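Local coordinates for CRISPR-associated protein, Cse1 family (Acidimicrobium ferrooxidans, PDB 4H3T) that probably serves as the large Cse1 subunit of a type I-E Cascade complex, which uses CRISPR RNA to recognise invading DNA, at residues Ala115-Ala120 with Arg280-Ala285; Ser174-Ala179 with Gly187-Pro192; Ile200-Pro205 with Leu363-Lys368; Arg355-Val360 with Thr386-Leu391. The protein carries 1 engineered substitution. One frame throughout, in Å; residues are numbered along the deposited sequence.

The four contacts fall into two pairs. Contacts 1 and 2 are neighbours, their centres about 11 Å apart, and the loops 115-120 and 174-179 meet directly through the backbone, Ala120 N lying 2.9 Å from Gly178 O; Thr177 also packs against strand 275-289 near Cys284. Contacts 3 and 4 share strand 359-370, the middle strand of a three-stranded antiparallel sheet, and touch where Pro205 CB meets Val360 CB at 4.1 Å. Contact 3 lies about 2 Å from the centre of the chain, whereas contacts 2 and 4 sit on opposite sides of it, about 46 Å apart between centres. All four are structural packing within the fold.

Contact 1 of 4, residues Ala115-Ala120 with Arg280-Ala285; sequences ADLEPA and RVLICA
Leu117 and Leu282 meet at the heart of this contact, where an irregular loop packs on one face of strand 275-289, a member of a mixed sheet that also holds strands 126-127, 248-249 and 263-272. The two segments exchange no hydrogen bonds; the side-chain contacts are apolar, and one methyl also lies on a peptide group. The first element is the pair of leucines, whose branches cross obliquely: Leu117 CG lies 3.8 Å from Leu282 CD2, and Leu117 CD2 reaches Leu282 CG at 4.0 Å. Leu282 CB points toward the loop, and CG held trans to the backbone N (chi1 177°) places CD2 on the Glu118-Pro119 peptide. Two residues further along the strand, on the same face, Leu117 CD2 comes to 4.2 Å from Cys284 SG, so a single methyl bears on both residues.

Polar anchoring comes from outside. The guanidinium of Arg266 donates to Leu117 O, while the backbone of Arg266 pairs with that of Leu282, tying loop and strand to the same residue of strand 263-272. Thr177 also touches Leu282.

The second element is the methyl on the peptide. Leu282 CD2 stands over the flat face of the Glu118-Pro119 bond, 3.5 Å from Glu118 C and equally far from Pro119 N, with Pro119 CD 3.8 Å from this methyl.

Contact 2 of 4, residues Ser174-Ala179 with Gly187-Pro192; sequences SDKTGA and GGKDTP
Lys176 and Lys189 contribute much of the buried surface, their extended chains crossing so that Lys176 CD lies 3.9 Å from Lys189 CD. Both begin with CG wedged between the backbone N and the carbonyl carbon (chi1 70° and 67°), and this brings the two chains out together. Their ammonium groups end with Lys176 NZ 4.1 Å from Lys189 NZ, close enough that the like charges probably repel, or that one lysine loses its proton more readily.

Backbone bonds join the segments beneath the lysines. Asp190 N donates to Lys176 O at 2.8 Å, in the carbonyl plane and fairly straight (156° at the hydrogen), and Gly178 N makes a weak bond to Gly188 O. A water beside them lies within hydrogen-bonding distance of two carbonyls, 2.6 Å from Thr177 O and 2.8 Å from Asp190 O. The carboxylates turn elsewhere: Asp175 to Arg263 and Arg167, Asp190 to Asn182 and Arg246.

Pro192 closes the other end, its ring carbon CD 3.2 Å from Asp175 O and its CG 4.1 Å from Asp175 CB. With an alanine here the ring's CG and CD disappear, which would probably open a gap over the Asp175 carbonyl and let the chain entering this position turn more freely.

Asp175 centres an inverse gamma turn. Thr177 and Lys189 then form a single beta bridge that draws together two parts of the irregular loop between helices 157-170 and 196-199.

Contact 3 of 4, residues Ile200-Pro205 with Leu363-Lys368; sequences IGFVAP and LVTSAK
Phe202 and Thr365 form a hydrogen-bonded antiparallel pair where outer strand 202-206 joins the middle strand, 359-370, of a three-stranded antiparallel sheet. Phe202 N gives its proton to Thr365 O at 2.9 Å, and Thr365 N returns the bond to Phe202 O at 3.0 Å. Ala204 and Leu363 repeat the exchange: Leu363 N reaches Ala204 O at 2.8 Å and a nearly straight 167°, while Ala204 N uses Leu363 O. Between these pairs, the backbone of Val203 bonds to that of His300, and Val364 to Asp382 of strand 375-387.

Beyond the strand start, water takes over. Ile200 O is held by two waters; one lies 2.9 Å from Thr365 OG1, the other accepts from Ala367 N.

The Phe202 ring, its CG trans to the backbone N (chi1 173°), meets Leu363 CD2 with its edge, Phe202 CE2 being 4.0 Å away. Phe202 CB lies 3.3 Å from Thr365 OG1. Pro54 and Arg58 of helix 52-68 also touch the ring. A serine in place of Phe202 removes it and would probably leave a gap between Leu363 and that helix.

On the reverse face, Val203 CG2 and Val364 CG2 run side by side, 4.1 Å apart.

Contact 4 of 4, residues Arg355-Val360 with Thr386-Leu391; sequences RGIALV and TPLAVL
Leu359 and Pro387 meet methyl against puckered ring: Leu359 CD2 stands over one face of the pyrrolidine, 3.8 Å from Pro387 N and 4.0 Å from Pro387 CG. At the CA corner of the same ring, Ala358 O comes in obliquely and receives a CA-H...O contact, with Pro387 CA 3.3 Å away. The peptide groups are the truly flat elements. Thr386 N approaches Val360 O almost head-on along the carbonyl at 2.8 Å, whereas the returning bond, from Val360 N to Thr386 O, arrives from above the carbonyl plane, 39° out of it.

Ala358 O does triple duty. Besides the Pro387 CA-H it accepts Leu388 N at 2.8 Å, and a water that donates to it accepts in turn from Ala389 N. The first amides of the short, weakly bonded helical turn 388-391 are thus tied, one directly and one through water, to the residue just before strand 359-370.

Leu388 fills the side away from Leu359. Both its methyls meet Ile357, CD2 lying 3.5 Å from Ile357 O; Leu388 CD1 is also 4.1 Å from Val360 CG1, the two side chains crossing at about a right angle.

The contact closes the open end of the hairpin of strands 359-370 and 375-387, where the second strand runs into the turn 388-391. Helix 445-473 packs on Leu359 and Pro387, and helix 74-82 touches Ile357 through Trp81.

Contact 1 of 4, residues Ala115-Ala120 with Arg280-Ala285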
# COMPACT_ATOMS: atom_id res chain seq x y z
N ALA A 115 9.93 13.93 25.04
CA ALA A 115 10.54 15.22 25.35
C ALA A 115 11.97 15.16 25.90
O ALA A 115 12.78 16.08 25.64
CB ALA A 115 9.69 15.94 26.38
N ASP A 116 12.25 14.20 26.76
CA ASP A 116 13.57 14.16 27.41
C ASP A 116 14.43 13.07 26.82
O ASP A 116 15.32 12.60 27.48
CB ASP A 116 13.36 13.89 28.93
CG ASP A 116 12.55 14.99 29.61
OD1 ASP A 116 12.96 16.19 29.51
OD2 ASP A 116 11.49 14.67 30.22
N LEU A 117 14.11 12.56 25.64
CA LEU A 117 14.89 11.47 25.05
C LEU A 117 16.37 11.82 24.91
O LEU A 117 16.70 12.87 24.39
CB LEU A 117 14.37 11.08 23.69
CG LEU A 117 14.71 9.64 23.19
CD1 LEU A 117 14.06 8.57 24.06
CD2 LEU A 117 14.21 9.47 21.77
N GLU A 118 17.24 10.95 25.33
CA GLU A 118 18.68 11.12 25.24
C GLU A 118 19.36 9.84 24.77
O GLU A 118 18.91 8.76 25.09
CB GLU A 118 19.30 11.52 26.59
CG GLU A 118 18.87 12.91 27.06
CD GLU A 118 19.44 13.30 28.40
OE1 GLU A 118 19.68 12.39 29.24
OE2 GLU A 118 19.65 14.51 28.64
N PRO A 119 20.50 9.94 24.06
CA PRO A 119 21.25 8.72 23.70
C PRO A 119 21.85 8.02 24.92
O PRO A 119 22.21 8.66 25.89
CB PRO A 119 22.33 9.23 22.74
CG PRO A 119 22.46 10.68 23.00
CD PRO A 119 21.21 11.17 23.64
N ALA A 120 21.88 6.68 24.92
CA ALA A 120 22.48 5.91 26.04
C ALA A 120 24.00 6.17 26.19
O ALA A 120 24.53 6.07 27.30
CB ALA A 120 22.24 4.44 25.85
N ARG A 280 18.68 18.21 13.52
CA ARG A 280 19.09 16.98 14.18
C ARG A 280 17.89 16.22 14.73
O ARG A 280 16.86 16.83 15.05
CB ARG A 280 20.09 17.29 15.32
CG ARG A 280 21.43 17.92 14.89
CD ARG A 280 22.34 18.18 16.12
NE ARG A 280 21.63 18.97 17.14
CZ ARG A 280 21.58 18.75 18.46
NH1 ARG A 280 22.29 17.76 19.00
NH2 ARG A 280 20.86 19.54 19.25
N VAL A 281 18.07 14.90 14.93
CA VAL A 281 17.02 14.00 15.40
C VAL A 281 17.67 12.80 16.14
O VAL A 281 18.80 12.41 15.83
CB VAL A 281 16.10 13.50 14.23
CG1 VAL A 281 16.87 12.60 13.26
CG2 VAL A 281 14.88 12.77 14.77
N LEU A 282 16.92 12.21 17.07
CA LEU A 282 17.29 10.97 17.77
C LEU A 282 16.17 9.97 17.48
O LEU A 282 14.99 10.28 17.70
CB LEU A 282 17.50 11.22 19.26
CG LEU A 282 17.82 9.99 20.16
CD1 LEU A 282 19.00 9.18 19.67
CD2 LEU A 282 18.10 10.43 21.57
N ILE A 283 16.51 8.80 16.94
CA ILE A 283 15.51 7.78 16.53
C ILE A 283 15.90 6.46 17.15
O ILE A 283 16.95 5.94 16.81
CB ILE A 283 15.42 7.63 15.00
CG1 ILE A 283 15.16 8.98 14.32
CG2 ILE A 283 14.35 6.65 14.59
CD1 ILE A 283 15.27 8.87 12.79
N CYS A 284 15.02 5.93 17.98
CA CYS A 284 15.22 4.72 18.79
C CYS A 284 14.05 3.80 18.63
O CYS A 284 12.99 4.17 18.13
CB CYS A 284 15.40 5.11 20.26
SG CYS A 284 16.73 6.28 20.55
N ALA A 285 14.24 2.58 19.14
CA ALA A 285 13.18 1.56 19.07
C ALA A 285 11.97 1.90 19.89
O ALA A 285 12.11 2.45 20.97
CB ALA A 285 13.75 0.24 19.54

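Contact 2 of 4, residues Ser174-Ala179 with Gly187-Pro192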
# COMPACT_ATOMS: atom_id res chain seq x y z
N SER A 174 17.36 -0.79 11.29
CA SER A 174 18.48 0.17 11.46
C SER A 174 18.21 1.16 12.60
O SER A 174 19.16 1.79 13.04
CB SER A 174 18.70 1.00 10.18
OG SER A 174 19.12 0.13 9.14
N ASP A 175 16.98 1.29 13.10
CA ASP A 175 16.65 2.30 14.14
C ASP A 175 16.98 1.73 15.54
O ASP A 175 16.12 1.67 16.38
CB ASP A 175 15.16 2.68 14.02
CG ASP A 175 14.76 3.29 12.71
OD1 ASP A 175 15.66 3.84 12.00
OD2 ASP A 175 13.55 3.30 12.40
N LYS A 176 18.23 1.30 15.73
CA LYS A 176 18.77 0.53 16.85
C LYS A 176 19.52 1.35 17.89
O LYS A 176 19.82 0.80 18.95
CB LYS A 176 19.71 -0.58 16.32
CG LYS A 176 21.04 -0.03 15.73
CD LYS A 176 21.86 -1.07 15.04
CE LYS A 176 23.11 -0.45 14.35
NZ LYS A 176 24.18 -1.44 14.21
N THR A 177 19.81 2.63 17.63
CA THR A 177 20.44 3.57 18.58
C THR A 177 19.81 3.36 19.95
O THR A 177 18.58 3.41 20.04
CB THR A 177 20.13 5.04 18.08
OG1 THR A 177 20.68 5.24 16.78
CG2 THR A 177 20.67 6.11 18.97
N GLY A 178 20.61 3.12 20.97
CA GLY A 178 20.08 2.90 22.29
C GLY A 178 19.65 4.21 22.94
O GLY A 178 20.37 5.20 22.88
N ALA A 179 18.56 4.17 23.69
CA ALA A 179 18.09 5.33 24.44
C ALA A 179 18.46 5.16 25.91
O ALA A 179 18.28 4.07 26.49
CB ALA A 179 16.59 5.50 24.30
N GLY A 187 25.15 -3.75 24.36
CA GLY A 187 26.10 -3.35 23.33
C GLY A 187 25.75 -1.99 22.71
O GLY A 187 25.97 -1.77 21.52
N GLY A 188 25.21 -1.09 23.55
CA GLY A 188 24.81 0.26 23.20
C GLY A 188 23.58 0.42 22.31
O GLY A 188 23.22 1.54 21.95
N LYS A 189 22.91 -0.68 21.97
CA LYS A 189 21.77 -0.62 21.05
C LYS A 189 20.56 -1.43 21.56
O LYS A 189 20.67 -2.23 22.49
CB LYS A 189 22.24 -1.18 19.68
CG LYS A 189 22.60 -2.63 19.65
CD LYS A 189 23.03 -3.01 18.24
CE LYS A 189 23.51 -4.42 18.01
NZ LYS A 189 23.69 -4.72 16.54
N ASP A 190 19.39 -1.15 20.98
CA ASP A 190 18.18 -1.97 21.17
C ASP A 190 17.50 -2.03 19.79
O ASP A 190 16.93 -1.03 19.36
CB ASP A 190 17.28 -1.44 22.27
CG ASP A 190 15.98 -2.24 22.46
OD1 ASP A 190 15.87 -3.36 21.91
OD2 ASP A 190 15.05 -1.71 23.11
N THR A 191 17.63 -3.17 19.10
CA THR A 191 17.20 -3.36 17.72
C THR A 191 15.71 -3.62 17.56
O THR A 191 15.21 -4.64 18.00
CB THR A 191 18.02 -4.49 17.06
OG1 THR A 191 19.40 -4.13 17.19
CG2 THR A 191 17.73 -4.64 15.55
N PRO A 192 14.98 -2.74 16.87
CA PRO A 192 13.54 -3.01 16.67
C PRO A 192 13.25 -3.90 15.47
O PRO A 192 14.09 -4.09 14.59
CB PRO A 192 12.97 -1.60 16.40
CG PRO A 192 14.09 -0.90 15.67
CD PRO A 192 15.38 -1.46 16.25
O HOH W 1 16.76 1.57 20.34

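Contact 3 of 4, residues Ile200-Pro205 with Leu363-Lys368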
# COMPACT_ATOMS: atom_id res chain seq x y z
N ILE A 200 2.83 -4.91 6.98
CA ILE A 200 1.56 -5.31 6.36
C ILE A 200 1.52 -4.93 4.85
O ILE A 200 2.20 -4.01 4.39
CB ILE A 200 0.28 -4.78 7.06
CG1 ILE A 200 0.19 -3.24 7.09
CG2 ILE A 200 0.16 -5.33 8.47
CD1 ILE A 200 -1.17 -2.68 7.17
N GLY A 201 0.66 -5.62 4.15
CA GLY A 201 0.24 -5.27 2.79
C GLY A 201 -0.93 -4.32 2.95
O GLY A 201 -2.01 -4.72 3.36
N PHE A 202 -0.74 -3.01 2.66
CA PHE A 202 -1.80 -1.99 2.86
C PHE A 202 -2.68 -1.83 1.64
O PHE A 202 -2.18 -1.83 0.52
CB PHE A 202 -1.14 -0.69 3.20
CG PHE A 202 -2.05 0.52 3.28
CD1 PHE A 202 -2.67 0.88 4.47
CD2 PHE A 202 -2.35 1.25 2.14
CE1 PHE A 202 -3.55 1.97 4.51
CE2 PHE A 202 -3.17 2.35 2.19
CZ PHE A 202 -3.78 2.70 3.37
N VAL A 203 -3.98 -1.78 1.85
CA VAL A 203 -4.96 -1.54 0.81
C VAL A 203 -6.03 -0.62 1.40
O VAL A 203 -6.52 -0.87 2.48
CB VAL A 203 -5.56 -2.81 0.15
CG1 VAL A 203 -6.27 -3.72 1.17
CG2 VAL A 203 -6.54 -2.41 -0.96
N ALA A 204 -6.42 0.41 0.67
CA ALA A 204 -7.47 1.33 1.12
C ALA A 204 -8.17 1.94 -0.09
O ALA A 204 -7.55 2.25 -1.11
CB ALA A 204 -6.91 2.42 2.02
N PRO A 205 -9.49 2.08 -0.00
CA PRO A 205 -10.21 2.72 -1.10
C PRO A 205 -10.05 4.24 -1.06
O PRO A 205 -9.96 4.88 -0.00
CB PRO A 205 -11.67 2.33 -0.84
CG PRO A 205 -11.73 2.31 0.67
CD PRO A 205 -10.43 1.69 1.08
N LEU A 363 -5.80 1.99 -3.31
CA LEU A 363 -4.40 2.33 -3.09
C LEU A 363 -3.77 1.12 -2.47
O LEU A 363 -4.23 0.70 -1.43
CB LEU A 363 -4.29 3.54 -2.17
CG LEU A 363 -2.87 3.92 -1.64
CD1 LEU A 363 -1.88 4.18 -2.76
CD2 LEU A 363 -2.98 5.10 -0.76
N VAL A 364 -2.71 0.58 -3.05
CA VAL A 364 -2.00 -0.56 -2.49
C VAL A 364 -0.56 -0.22 -2.24
O VAL A 364 0.12 0.26 -3.17
CB VAL A 364 -2.15 -1.69 -3.58
CG1 VAL A 364 -1.33 -2.91 -3.30
CG2 VAL A 364 -3.61 -2.08 -3.78
N THR A 365 -0.04 -0.57 -1.09
CA THR A 365 1.40 -0.51 -0.83
C THR A 365 1.96 -1.76 -0.12
O THR A 365 1.25 -2.41 0.65
CB THR A 365 1.81 0.73 0.03
OG1 THR A 365 1.39 0.49 1.40
CG2 THR A 365 1.22 2.05 -0.54
N SER A 366 3.22 -2.13 -0.42
CA SER A 366 3.95 -3.17 0.35
C SER A 366 5.40 -2.91 0.26
O SER A 366 5.83 -2.18 -0.62
CB SER A 366 3.61 -4.59 -0.12
OG SER A 366 4.22 -4.84 -1.36
N ALA A 367 6.17 -3.48 1.17
CA ALA A 367 7.62 -3.26 1.24
C ALA A 367 8.31 -4.56 1.41
O ALA A 367 7.73 -5.49 1.96
CB ALA A 367 7.95 -2.34 2.38
N LYS A 368 9.57 -4.60 0.94
CA LYS A 368 10.48 -5.73 1.06
C LYS A 368 11.84 -5.19 1.54
O LYS A 368 12.32 -4.17 1.02
CB LYS A 368 10.61 -6.47 -0.25
CG LYS A 368 11.06 -7.91 -0.07
CD LYS A 368 11.65 -8.53 -1.36
CE LYS A 368 10.63 -9.27 -2.21
NZ LYS A 368 11.29 -9.98 -3.34
O HOH W 2 2.57 -1.32 3.32
O HOH W 3 4.88 -4.79 3.39

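Contact 4 of 4, residues Arg355-Val360 with Thr386-Leu391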
# COMPACT_ATOMS: atom_id res chain seq x y z
N ARG A 355 -25.59 3.23 -1.99
CA ARG A 355 -25.22 4.64 -1.72
C ARG A 355 -24.77 5.45 -2.98
O ARG A 355 -24.30 6.60 -2.82
CB ARG A 355 -24.07 4.69 -0.68
CG ARG A 355 -24.43 4.04 0.64
CD ARG A 355 -25.46 4.82 1.39
NE ARG A 355 -25.62 4.24 2.70
CZ ARG A 355 -26.35 4.76 3.67
NH1 ARG A 355 -27.00 5.90 3.47
NH2 ARG A 355 -26.41 4.16 4.86
N GLY A 356 -24.90 4.89 -4.18
CA GLY A 356 -24.50 5.60 -5.40
C GLY A 356 -23.02 5.56 -5.73
O GLY A 356 -22.53 6.42 -6.49
N ILE A 357 -22.29 4.52 -5.25
CA ILE A 357 -20.86 4.36 -5.52
C ILE A 357 -20.69 3.22 -6.50
O ILE A 357 -21.06 2.11 -6.19
CB ILE A 357 -20.06 4.09 -4.21
CG1 ILE A 357 -20.34 5.15 -3.11
CG2 ILE A 357 -18.57 4.06 -4.48
CD1 ILE A 357 -20.28 4.52 -1.71
N ALA A 358 -20.11 3.48 -7.66
CA ALA A 358 -19.87 2.44 -8.66
C ALA A 358 -18.41 1.95 -8.66
O ALA A 358 -18.16 0.74 -8.88
CB ALA A 358 -20.23 2.98 -10.03
N LEU A 359 -17.45 2.88 -8.43
CA LEU A 359 -16.03 2.60 -8.44
C LEU A 359 -15.32 3.26 -7.29
O LEU A 359 -15.78 4.27 -6.76
CB LEU A 359 -15.35 3.13 -9.71
CG LEU A 359 -15.91 2.64 -11.05
CD1 LEU A 359 -16.16 3.81 -11.96
CD2 LEU A 359 -14.94 1.68 -11.71
N VAL A 360 -14.22 2.66 -6.92
CA VAL A 360 -13.25 3.20 -5.94
C VAL A 360 -11.91 2.99 -6.52
O VAL A 360 -11.69 2.02 -7.26
CB VAL A 360 -13.34 2.63 -4.52
CG1 VAL A 360 -14.63 3.08 -3.84
CG2 VAL A 360 -13.19 1.12 -4.51
N THR A 386 -11.34 0.19 -9.37
CA THR A 386 -12.04 -1.05 -9.16
C THR A 386 -13.58 -0.86 -8.95
O THR A 386 -14.00 -0.24 -7.94
CB THR A 386 -11.41 -1.82 -7.95
OG1 THR A 386 -9.99 -1.94 -8.15
CG2 THR A 386 -11.98 -3.24 -7.84
N PRO A 387 -14.39 -1.54 -9.79
CA PRO A 387 -15.84 -1.52 -9.59
C PRO A 387 -16.25 -2.22 -8.33
O PRO A 387 -15.68 -3.29 -7.98
CB PRO A 387 -16.38 -2.32 -10.79
CG PRO A 387 -15.31 -2.34 -11.76
CD PRO A 387 -14.04 -2.29 -11.02
N LEU A 388 -17.26 -1.66 -7.65
CA LEU A 388 -17.80 -2.35 -6.50
C LEU A 388 -18.39 -3.69 -6.94
O LEU A 388 -18.36 -4.65 -6.19
CB LEU A 388 -18.87 -1.51 -5.77
CG LEU A 388 -18.33 -0.71 -4.63
CD1 LEU A 388 -17.28 0.25 -5.12
CD2 LEU A 388 -19.47 0.01 -3.85
N ALA A 389 -18.82 -3.78 -8.18
CA ALA A 389 -19.31 -5.07 -8.75
C ALA A 389 -18.27 -6.20 -8.65
O ALA A 389 -18.65 -7.33 -8.41
CB ALA A 389 -19.70 -4.88 -10.20
N VAL A 390 -16.97 -5.90 -8.76
CA VAL A 390 -15.89 -6.89 -8.71
C VAL A 390 -15.64 -7.34 -7.26
O VAL A 390 -15.19 -8.48 -7.02
CB VAL A 390 -14.65 -6.32 -9.41
CG1 VAL A 390 -13.38 -7.13 -9.13
CG2 VAL A 390 -14.90 -6.20 -10.92
N LEU A 391 -15.97 -6.49 -6.30
CA LEU A 391 -15.89 -6.80 -4.86
C LEU A 391 -17.03 -7.68 -4.41
O LEU A 391 -16.95 -8.29 -3.34
CB LEU A 391 -15.87 -5.54 -3.99
CG LEU A 391 -14.80 -4.57 -4.27
CD1 LEU A 391 -14.87 -3.38 -3.30
CD2 LEU A 391 -13.41 -5.25 -4.19
O HOH W 4 -19.60 -1.41 -9.75